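Local coordinates for protein putative SnoaL-like polyketide cyclase (Jannaschia sp., PDB 3KKG) that has no established function but, as a SnoaL-like member of the NTF2 clan, may act as a lyase or cyclase on a polyketide-type substrate, at residues T9-T14 / E81-V86; V15-D20 / R34-P39; I44-Q49 / M127-D132. All blocks are in the same frame, centred on the assembly; numbering follows the deposited sequence.

Contact 1 of 3, residues T9-T14 / E81-V86; sequences TQNVET and EGDNVV
The side chain of Asn-11 points from helix 6-16 to Gly-82 and Asp-83, in the turn between two strands, and ends in a two-pronged grip on them. Its CB rests 4.0 Å from Val-85 CG2, the methyl that starts the apolar side of the contact. CG lies beside the backbone N (chi1 -82°), which swings the amide out to the turn. There ND2 spends both hydrogens: one goes to Gly-82 O at 2.9 Å, the other, straighter at 161°, to Asp-83 OD1, also at 2.9 Å. Both acceptors lie close to the amide plane, yet ND2 sits above the carbonyl plane of Gly-82 and takes the anti lone pair of Asp-83 OD1. On the other branch, Asn-11 OD1 accepts a hydrogen bond from a water 2.7 Å away that also donates to Asp-83 OD1, so the rotation of the amide is fixed from both ends. Glu-81 to Asn-84 form a type II' turn, with Gly-82 at positive phi. At the next residue of the helix, Val-12 CG2 meets Val-85 CG1, 4.3 Å away. The helix thus lies across the sheet at the hairpin of strands 72-81 and 84-94, with Val-12 on Val-78 and Val-80, and Asn-11 and Val-85 both against Leu-119 of strand 108-120.

Contact 2 of 3, residues V15-D20 / R34-P39; sequences VLRLFD and RETMTP
Leu-18 and Met-37, a selenomethionine, meet with CG of each beside its backbone N; in the conformer described, the chi2 bend of Met-37 (69°) then turns its SE and CE toward the leucine. Glu-35 differs: its CG stands between backbone N and carbonyl carbon (chi1 68°), and an extended chain carries the carboxylate over to Arg-17, whose own chain bends at chi3. In the alpha+beta fold of the NTF2 clan, where helices pack on a curved sheet, this contact joins the C-terminal part of helix 6-16 and the residues that follow to the end of helix 29-36 and the short strand 37-38 after it. The polar half is held by a long salt bridge, Arg-17 NH2 to Glu-35 OE2 at 3.5 Å, and the carboxylate stands perpendicular to the guanidinium, with Glu-35 CD at the guanidinium edge. Arg-17 has a second charged partner, Glu-21, which pairs with NE; two acidic groups therefore share one cation and probably steady its charge. Between Arg-17 and Thr-36 a water donates to Thr-36 OG1 and accepts a weak bond from Arg-17 NH1. Thr-36 OG1 is also hydrogen-bonded to Val-32 O, one turn back in its own helix, which holds the hydroxyl on the polar side and leaves the methyl for the leucine. The other half is apolar and buried. Leu-18 also touches Phe-117 of strand 108-120, while Thr-36 and Met-37 both lean on Val-124 of strand 123-131, so these two regions close over neighbouring strands of the sheet. Leu-18 approaches tip to tip: CD1 lies 3.7 Å from CE of that Met-37 conformer, and Leu-18 CD2 is 4.1 Å from Thr-36 CG2.

Contact 3 of 3, residues I44-Q49 / M127-D132; sequences IFHSNQ and MRYFTD
Ile-44 and His-46 hold strand 123-131 through their backbones, in parallel register with Ile-44 beside Arg-128 and Phe-45 beside Tyr-129. Ile-44 N donates to Met-127 O at 2.9 Å, and Ile-44 O accepts a weak bond from Tyr-129 N. His-46 N donates to Tyr-129 O; a water 3.1 Å from the same Tyr-129 O donates to it and also to His-46 O. Past the last bridge the imidazole takes over: NE2 accepts a hydrogen bond from Thr-131 N at 2.9 Å, nearly straight (173°), although the donor is tilted 33° from the ring plane. With CG beside its backbone N, the His-46 ring swings back over the strand, and one face lies over Tyr-129 O. Phe-45 and Tyr-129 run side by side with planes 11° apart, slid so far that their rings barely overlap; Phe-45 CE1 is 3.8 Å from Tyr-129 CD2. His-46 ND1 sits over the face of the Phe-45 ring. Other polar ends are met outside: Tyr-129 OH by Asp-113, Thr-131 OG1 by Pro-112 O, and Arg-128 by Glu-126 and, across the dimer interface, Glu-76 of the second subunit. Asp-132 OD1 N-caps helix 133-140 through Ala-135 N, while its OD2 bonds Ser-47 OG of the second subunit. Phe-130 packs on Phe-130 of that subunit. The parallel pairing of an early strand with the last one, within an otherwise antiparallel curved sheet, fits the cone-like NTF2 fold that SnoaL-like proteins adopt.

Overall arrangement
From the N terminus, helix 6-16 carries the first segment of contact 1 and runs into that of contact 2. Contact 2 closes first, a short loop bringing helix 29-36 back to the C-terminal part of that helix; it lies wholly within the longer loop that contact 1 completes at the hairpin of strands 72-81 and 84-94. The two touch through Thr-14 with Thr-36 and Val-85 with Val-15. Contact 3 opens after contact 2, on strand 41-45, and closes on strand 123-131, so it crosses contact 1 along the chain. Its centre is about 19 Å from that of contact 1, yet both reach the same sheet and the second subunit.

Contact 1 of 3, residues T9-T14 / E81-V86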
loop_
_atom_site.group_PDB
_atom_site.type_symbol
_atom_site.label_atom_id
_atom_site.label_comp_id
_atom_site.label_asym_id
_atom_site.label_seq_id
_atom_site.Cartn_x
_atom_site.Cartn_y
_atom_site.Cartn_z
ATOM N N THR A 9 -6.402 15.482 13.747
ATOM C CA THR A 9 -6.127 14.677 14.922
ATOM C C THR A 9 -7.338 13.805 15.318
ATOM O O THR A 9 -7.159 12.655 15.703
ATOM C CB THR A 9 -5.577 15.500 16.111
ATOM O OG1 THR A 9 -5.149 14.598 17.137
ATOM C CG2 THR A 9 -6.633 16.420 16.637
ATOM N N GLN A 10 -8.554 14.337 15.209
ATOM C CA GLN A 10 -9.727 13.514 15.504
ATOM C C GLN A 10 -9.890 12.377 14.496
ATOM O O GLN A 10 -10.227 11.249 14.867
ATOM C CB GLN A 10 -10.997 14.339 15.581
ATOM C CG GLN A 10 -12.194 13.494 16.062
ATOM C CD GLN A 10 -11.963 12.837 17.426
ATOM O OE1 GLN A 10 -11.821 13.550 18.443
ATOM N NE2 GLN A 10 -11.912 11.497 17.463
ATOM N N ASN A 11 -9.552 12.656 13.229
ATOM C CA ASN A 11 -9.613 11.617 12.205
ATOM C C ASN A 11 -8.659 10.498 12.588
ATOM O O ASN A 11 -8.997 9.302 12.450
ATOM C CB ASN A 11 -9.219 12.214 10.875
ATOM C CG ASN A 11 -10.374 12.950 10.174
ATOM O OD1 ASN A 11 -11.524 12.882 10.586
ATOM N ND2 ASN A 11 -10.025 13.636 9.066
ATOM N N VAL A 12 -7.435 10.869 13.018
ATOM C CA VAL A 12 -6.451 9.855 13.423
ATOM C C VAL A 12 -6.918 9.039 14.621
ATOM O O VAL A 12 -6.780 7.809 14.674
ATOM C CB VAL A 12 -5.054 10.488 13.659
ATOM C CG1 VAL A 12 -4.110 9.470 14.313
ATOM C CG2 VAL A 12 -4.445 10.948 12.297
ATOM N N GLU A 13 -7.415 9.764 15.613
ATOM C CA GLU A 13 -7.892 9.073 16.812
ATOM C C GLU A 13 -8.981 8.049 16.467
ATOM O O GLU A 13 -8.984 6.882 16.943
ATOM C CB GLU A 13 -8.371 10.078 17.857
ATOM C CG GLU A 13 -7.224 10.947 18.446
ATOM C CD GLU A 13 -7.703 11.955 19.500
ATOM O OE1 GLU A 13 -8.726 11.674 20.154
ATOM O OE2 GLU A 13 -7.011 12.964 19.725
ATOM N N THR A 14 -9.917 8.468 15.645
ATOM C CA THR A 14 -11.002 7.588 15.210
ATOM C C THR A 14 -10.467 6.379 14.446
ATOM O O THR A 14 -10.858 5.234 14.748
ATOM C CB THR A 14 -12.022 8.389 14.402
ATOM O OG1 THR A 14 -12.651 9.330 15.284
ATOM C CG2 THR A 14 -13.073 7.483 13.676
ATOM N N GLU A 81 -3.555 13.797 6.109
ATOM C CA GLU A 81 -3.801 15.104 5.489
ATOM C C GLU A 81 -5.293 15.249 5.300
ATOM O O GLU A 81 -5.931 14.509 4.532
ATOM C CB GLU A 81 -3.085 15.235 4.163
ATOM C CG GLU A 81 -3.164 16.669 3.642
ATOM C CD GLU A 81 -2.411 16.932 2.387
ATOM O OE1 GLU A 81 -2.009 16.003 1.680
ATOM O OE2 GLU A 81 -2.322 18.147 2.044
ATOM N N GLY A 82 -5.864 16.156 6.045
ATOM C CA GLY A 82 -7.309 16.362 5.996
ATOM C C GLY A 82 -8.086 15.099 6.327
ATOM O O GLY A 82 -7.866 14.503 7.376
ATOM N N ASP A 83 -8.960 14.696 5.395
ATOM C CA ASP A 83 -9.809 13.532 5.576
ATOM C C ASP A 83 -9.186 12.205 5.045
ATOM O O ASP A 83 -9.871 11.206 4.881
ATOM C CB ASP A 83 -11.184 13.805 4.950
ATOM C CG ASP A 83 -12.052 14.655 5.819
ATOM O OD1 ASP A 83 -11.946 14.610 7.069
ATOM O OD2 ASP A 83 -12.916 15.376 5.268
ATOM N N ASN A 84 -7.868 12.205 4.792
ATOM C CA ASN A 84 -7.139 11.009 4.384
ATOM C C ASN A 84 -6.169 10.623 5.454
ATOM O O ASN A 84 -5.350 11.422 5.845
ATOM C CB ASN A 84 -6.340 11.256 3.106
ATOM C CG ASN A 84 -7.260 11.575 1.918
ATOM O OD1 ASN A 84 -7.766 10.674 1.273
ATOM N ND2 ASN A 84 -7.546 12.830 1.716
ATOM N N VAL A 85 -6.308 9.382 5.979
ATOM C CA VAL A 85 -5.421 8.844 6.990
ATOM C C VAL A 85 -4.800 7.571 6.441
ATOM O O VAL A 85 -5.517 6.657 5.975
ATOM C CB VAL A 85 -6.158 8.528 8.304
ATOM C CG1 VAL A 85 -5.152 7.975 9.289
ATOM C CG2 VAL A 85 -6.820 9.796 8.865
ATOM N N VAL A 86 -3.484 7.491 6.529
ATOM C CA VAL A 86 -2.724 6.355 6.032
ATOM C C VAL A 86 -2.003 5.731 7.187
ATOM O O VAL A 86 -1.319 6.408 7.949
ATOM C CB VAL A 86 -1.684 6.810 4.956
ATOM C CG1 VAL A 86 -0.864 5.597 4.444
ATOM C CG2 VAL A 86 -2.388 7.612 3.824
HETATM O O HOH W 1 -13.593 13.970 9.169
#

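Contact 2 of 3, residues V15-D20 / R34-P39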
loop_
_atom_site.group_PDB
_atom_site.type_symbol
_atom_site.label_atom_id
_atom_site.label_comp_id
_atom_site.label_asym_id
_atom_site.label_seq_id
_atom_site.Cartn_x
_atom_site.Cartn_y
_atom_site.Cartn_z
ATOM N N VAL A 15 -9.577 6.601 13.488
ATOM C CA VAL A 15 -9.029 5.487 12.724
ATOM C C VAL A 15 -8.198 4.522 13.564
ATOM O O VAL A 15 -8.269 3.293 13.414
ATOM C CB VAL A 15 -8.184 6.007 11.533
ATOM C CG1 VAL A 15 -7.288 4.930 11.034
ATOM C CG2 VAL A 15 -9.119 6.590 10.474
ATOM N N LEU A 16 -7.415 5.066 14.499
ATOM C CA LEU A 16 -6.535 4.198 15.269
ATOM C C LEU A 16 -7.303 3.194 16.171
ATOM O O LEU A 16 -6.772 2.130 16.533
ATOM C CB LEU A 16 -5.472 4.980 16.042
ATOM C CG LEU A 16 -4.295 5.443 15.200
ATOM C CD1 LEU A 16 -3.374 6.359 16.044
ATOM C CD2 LEU A 16 -3.533 4.266 14.594
ATOM N N ARG A 17 -8.545 3.521 16.518
ATOM C CA ARG A 17 -9.385 2.572 17.258
ATOM C C ARG A 17 -9.552 1.278 16.494
ATOM O O ARG A 17 -9.662 0.209 17.102
ATOM C CB ARG A 17 -10.759 3.163 17.557
ATOM C CG ARG A 17 -10.741 4.361 18.425
ATOM C CD ARG A 17 -12.136 4.815 18.853
ATOM N NE ARG A 17 -12.811 3.771 19.631
ATOM C CZ ARG A 17 -14.101 3.460 19.542
ATOM N NH1 ARG A 17 -14.917 4.094 18.708
ATOM N NH2 ARG A 17 -14.588 2.501 20.321
ATOM N N LEU A 18 -9.491 1.342 15.155
ATOM C CA LEU A 18 -9.656 0.155 14.337
ATOM C C LEU A 18 -8.475 -0.804 14.414
ATOM O O LEU A 18 -8.561 -1.935 13.968
ATOM C CB LEU A 18 -9.878 0.557 12.879
ATOM C CG LEU A 18 -11.106 1.442 12.619
ATOM C CD1 LEU A 18 -11.159 1.978 11.200
ATOM C CD2 LEU A 18 -12.408 0.630 12.989
ATOM N N PHE A 19 -7.385 -0.355 15.013
ATOM C CA PHE A 19 -6.188 -1.153 15.179
ATOM C C PHE A 19 -6.042 -1.687 16.614
ATOM O O PHE A 19 -5.052 -2.351 16.906
ATOM C CB PHE A 19 -4.932 -0.388 14.742
ATOM C CG PHE A 19 -4.947 -0.092 13.255
ATOM C CD1 PHE A 19 -5.653 0.990 12.752
ATOM C CD2 PHE A 19 -4.397 -0.998 12.383
ATOM C CE1 PHE A 19 -5.711 1.196 11.391
ATOM C CE2 PHE A 19 -4.445 -0.774 10.993
ATOM C CZ PHE A 19 -5.129 0.308 10.526
ATOM N N ASP A 20 -7.027 -1.385 17.462
ATOM C CA ASP A 20 -7.040 -1.837 18.867
ATOM C C ASP A 20 -8.403 -2.458 19.135
ATOM O O ASP A 20 -8.614 -3.645 18.838
ATOM C CB ASP A 20 -6.671 -0.663 19.797
ATOM C CG ASP A 20 -6.700 -1.044 21.252
ATOM O OD1 ASP A 20 -6.387 -2.194 21.545
ATOM O OD2 ASP A 20 -6.916 -0.108 22.036
ATOM N N ARG A 34 -19.156 -0.553 13.429
ATOM C CA ARG A 34 -20.483 0.050 13.250
ATOM C C ARG A 34 -20.581 1.481 13.773
ATOM O O ARG A 34 -21.318 2.285 13.218
ATOM C CB ARG A 34 -21.567 -0.821 13.873
ATOM C CG ARG A 34 -21.722 -2.148 13.164
ATOM C CD ARG A 34 -22.794 -3.013 13.772
ATOM N NE ARG A 34 -22.853 -4.314 13.093
ATOM C CZ ARG A 34 -22.547 -5.491 13.643
ATOM N NH1 ARG A 34 -22.168 -5.604 14.912
ATOM N NH2 ARG A 34 -22.625 -6.584 12.909
ATOM N N GLU A 35 -19.820 1.812 14.810
ATOM C CA GLU A 35 -19.786 3.194 15.301
ATOM C C GLU A 35 -18.835 4.133 14.554
ATOM O O GLU A 35 -18.973 5.347 14.618
ATOM C CB GLU A 35 -19.521 3.236 16.792
ATOM C CG GLU A 35 -18.175 2.802 17.308
ATOM C CD GLU A 35 -18.177 2.754 18.854
ATOM O OE1 GLU A 35 -18.495 3.794 19.466
ATOM O OE2 GLU A 35 -17.914 1.679 19.448
ATOM N N THR A 36 -17.889 3.565 13.813
ATOM C CA THR A 36 -16.835 4.327 13.126
ATOM C C THR A 36 -17.113 4.575 11.634
ATOM O O THR A 36 -16.780 5.617 11.067
ATOM C CB THR A 36 -15.505 3.517 13.278
ATOM O OG1 THR A 36 -15.208 3.422 14.686
ATOM C CG2 THR A 36 -14.327 4.223 12.615
HETATM N N MSE A 37 -17.607 3.527 10.968
HETATM C CA MSE A 37 -17.886 3.559 9.519
HETATM C C MSE A 37 -19.325 4.026 9.273
HETATM O O MSE A 37 -20.219 3.802 10.103
HETATM C CB MSE A 37 -17.728 2.168 8.886
HETATM C CG MSE A 37 -16.309 1.730 8.540
HETATM SE SE MSE A 37 -15.129 1.361 10.098
HETATM C CE MSE A 37 -13.779 0.283 9.157
ATOM N N THR A 38 -19.538 4.618 8.098
ATOM C CA THR A 38 -20.896 4.955 7.625
ATOM C C THR A 38 -21.560 3.690 7.076
ATOM O O THR A 38 -20.914 2.700 6.776
ATOM C CB THR A 38 -20.847 6.008 6.521
ATOM O OG1 THR A 38 -20.102 5.497 5.406
ATOM C CG2 THR A 38 -20.205 7.299 7.062
ATOM N N PRO A 39 -22.891 3.690 6.998
ATOM C CA PRO A 39 -23.600 2.510 6.472
ATOM C C PRO A 39 -23.193 2.121 5.045
ATOM O O PRO A 39 -23.203 0.941 4.684
ATOM C CB PRO A 39 -25.071 2.940 6.524
ATOM C CG PRO A 39 -25.088 4.073 7.489
ATOM C CD PRO A 39 -23.803 4.768 7.432
HETATM O O HOH W 2 -13.451 4.787 15.910
#

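Contact 3 of 3, residues I44-Q49 / M127-D132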
loop_
_atom_site.group_PDB
_atom_site.type_symbol
_atom_site.label_atom_id
_atom_site.label_comp_id
_atom_site.label_asym_id
_atom_site.label_seq_id
_atom_site.Cartn_x
_atom_site.Cartn_y
_atom_site.Cartn_z
ATOM N N ILE A 44 -11.944 -1.981 0.076
ATOM C CA ILE A 44 -11.242 -2.318 -1.145
ATOM C C ILE A 44 -9.993 -3.103 -0.722
ATOM O O ILE A 44 -9.156 -2.573 0.043
ATOM C CB ILE A 44 -10.843 -1.053 -1.931
ATOM C CG1 ILE A 44 -12.101 -0.340 -2.452
ATOM C CG2 ILE A 44 -9.894 -1.403 -3.105
ATOM C CD1 ILE A 44 -11.837 1.056 -3.026
ATOM N N PHE A 45 -9.915 -4.360 -1.150
ATOM C CA PHE A 45 -8.842 -5.253 -0.763
ATOM C C PHE A 45 -7.948 -5.432 -1.966
ATOM O O PHE A 45 -8.350 -6.072 -2.938
ATOM C CB PHE A 45 -9.443 -6.569 -0.298
ATOM C CG PHE A 45 -8.467 -7.563 0.217
ATOM C CD1 PHE A 45 -7.926 -7.421 1.447
ATOM C CD2 PHE A 45 -8.140 -8.669 -0.518
ATOM C CE1 PHE A 45 -7.088 -8.400 1.985
ATOM C CE2 PHE A 45 -7.259 -9.644 -0.003
ATOM C CZ PHE A 45 -6.721 -9.471 1.223
ATOM N N HIS A 46 -6.763 -4.840 -1.959
ATOM C CA HIS A 46 -5.845 -4.872 -3.089
ATOM C C HIS A 46 -6.614 -4.337 -4.333
ATOM O O HIS A 46 -7.157 -3.242 -4.303
ATOM C CB HIS A 46 -5.217 -6.280 -3.239
ATOM C CG HIS A 46 -4.406 -6.689 -2.056
ATOM N ND1 HIS A 46 -4.983 -7.248 -0.935
ATOM C CD2 HIS A 46 -3.104 -6.480 -1.736
ATOM C CE1 HIS A 46 -4.049 -7.400 0.004
ATOM N NE2 HIS A 46 -2.910 -6.933 -0.457
ATOM N N SER A 47 -6.588 -5.051 -5.473
ATOM C CA SER A 47 -7.276 -4.602 -6.683
ATOM C C SER A 47 -8.683 -5.188 -6.792
ATOM O O SER A 47 -9.357 -4.978 -7.821
ATOM C CB SER A 47 -6.504 -4.942 -7.964
ATOM O OG SER A 47 -6.522 -6.324 -8.198
ATOM N N ASN A 48 -9.151 -5.877 -5.742
ATOM C CA ASN A 48 -10.534 -6.458 -5.783
ATOM C C ASN A 48 -11.575 -5.367 -5.897
ATOM O O ASN A 48 -11.374 -4.244 -5.481
ATOM C CB ASN A 48 -10.901 -7.252 -4.548
ATOM C CG ASN A 48 -10.120 -8.519 -4.360
ATOM O OD1 ASN A 48 -10.364 -9.247 -3.375
ATOM N ND2 ASN A 48 -9.182 -8.785 -5.226
ATOM N N GLN A 49 -12.723 -5.710 -6.503
ATOM C CA GLN A 49 -13.813 -4.763 -6.557
ATOM C C GLN A 49 -14.233 -4.427 -5.113
ATOM O O GLN A 49 -14.107 -5.256 -4.202
ATOM C CB GLN A 49 -14.994 -5.280 -7.393
ATOM C CG GLN A 49 -15.806 -6.423 -6.797
ATOM C CD GLN A 49 -17.079 -6.736 -7.606
ATOM O OE1 GLN A 49 -17.197 -6.372 -8.779
ATOM N NE2 GLN A 49 -18.026 -7.424 -6.974
HETATM N N MSE A 127 -12.035 2.378 2.902
HETATM C CA MSE A 127 -10.800 1.803 3.346
HETATM C C MSE A 127 -10.190 1.017 2.195
HETATM O O MSE A 127 -10.874 0.153 1.657
HETATM C CB MSE A 127 -11.065 0.863 4.524
HETATM C CG MSE A 127 -9.854 0.205 5.108
HETATM SE SE MSE A 127 -10.355 -0.891 6.611
HETATM C CE MSE A 127 -11.120 -2.240 5.637
ATOM N N ARG A 128 -8.969 1.361 1.796
ATOM C CA ARG A 128 -8.217 0.636 0.794
ATOM C C ARG A 128 -7.055 -0.045 1.474
ATOM O O ARG A 128 -6.478 0.483 2.419
ATOM C CB ARG A 128 -7.673 1.578 -0.289
ATOM C CG ARG A 128 -8.725 2.336 -1.024
ATOM C CD ARG A 128 -8.114 3.424 -1.912
ATOM N NE ARG A 128 -9.138 4.127 -2.663
ATOM C CZ ARG A 128 -8.826 4.866 -3.721
ATOM N NH1 ARG A 128 -7.576 4.964 -4.154
ATOM N NH2 ARG A 128 -9.794 5.519 -4.367
ATOM N N TYR A 129 -6.722 -1.250 1.060
ATOM C CA TYR A 129 -5.749 -2.067 1.732
ATOM C C TYR A 129 -4.753 -2.703 0.787
ATOM O O TYR A 129 -5.111 -3.293 -0.219
ATOM C CB TYR A 129 -6.489 -3.168 2.541
ATOM C CG TYR A 129 -5.546 -3.984 3.371
ATOM C CD1 TYR A 129 -5.020 -3.456 4.536
ATOM C CD2 TYR A 129 -5.172 -5.253 3.015
ATOM C CE1 TYR A 129 -4.109 -4.146 5.271
ATOM C CE2 TYR A 129 -4.266 -5.965 3.774
ATOM C CZ TYR A 129 -3.755 -5.418 4.905
ATOM O OH TYR A 129 -2.831 -6.107 5.666
ATOM N N PHE A 130 -3.495 -2.758 1.259
ATOM C CA PHE A 130 -2.480 -3.598 0.639
ATOM C C PHE A 130 -1.581 -4.227 1.667
ATOM O O PHE A 130 -1.136 -3.552 2.602
ATOM C CB PHE A 130 -1.534 -2.825 -0.267
ATOM C CG PHE A 130 -2.179 -2.096 -1.400
ATOM C CD1 PHE A 130 -2.685 -0.833 -1.246
ATOM C CD2 PHE A 130 -2.207 -2.641 -2.682
ATOM C CE1 PHE A 130 -3.272 -0.146 -2.336
ATOM C CE2 PHE A 130 -2.750 -1.970 -3.760
ATOM C CZ PHE A 130 -3.277 -0.756 -3.592
ATOM N N THR A 131 -1.221 -5.486 1.472
ATOM C CA THR A 131 -0.052 -6.125 2.086
ATOM C C THR A 131 0.769 -6.794 1.018
ATOM O O THR A 131 0.519 -6.625 -0.155
ATOM C CB THR A 131 -0.471 -7.018 3.255
ATOM O OG1 THR A 131 0.717 -7.463 3.955
ATOM C CG2 THR A 131 -1.241 -8.270 2.817
ATOM N N ASP A 132 1.738 -7.634 1.416
ATOM C CA ASP A 132 2.427 -8.460 0.411
ATOM C C ASP A 132 1.678 -9.795 0.348
ATOM O O ASP A 132 2.054 -10.823 0.898
ATOM C CB ASP A 132 3.872 -8.708 0.806
ATOM C CG ASP A 132 4.667 -9.319 -0.345
ATOM O OD1 ASP A 132 4.049 -9.849 -1.311
ATOM O OD2 ASP A 132 5.921 -9.318 -0.273
HETATM O O HOH W 3 -6.525 -1.396 -2.294
#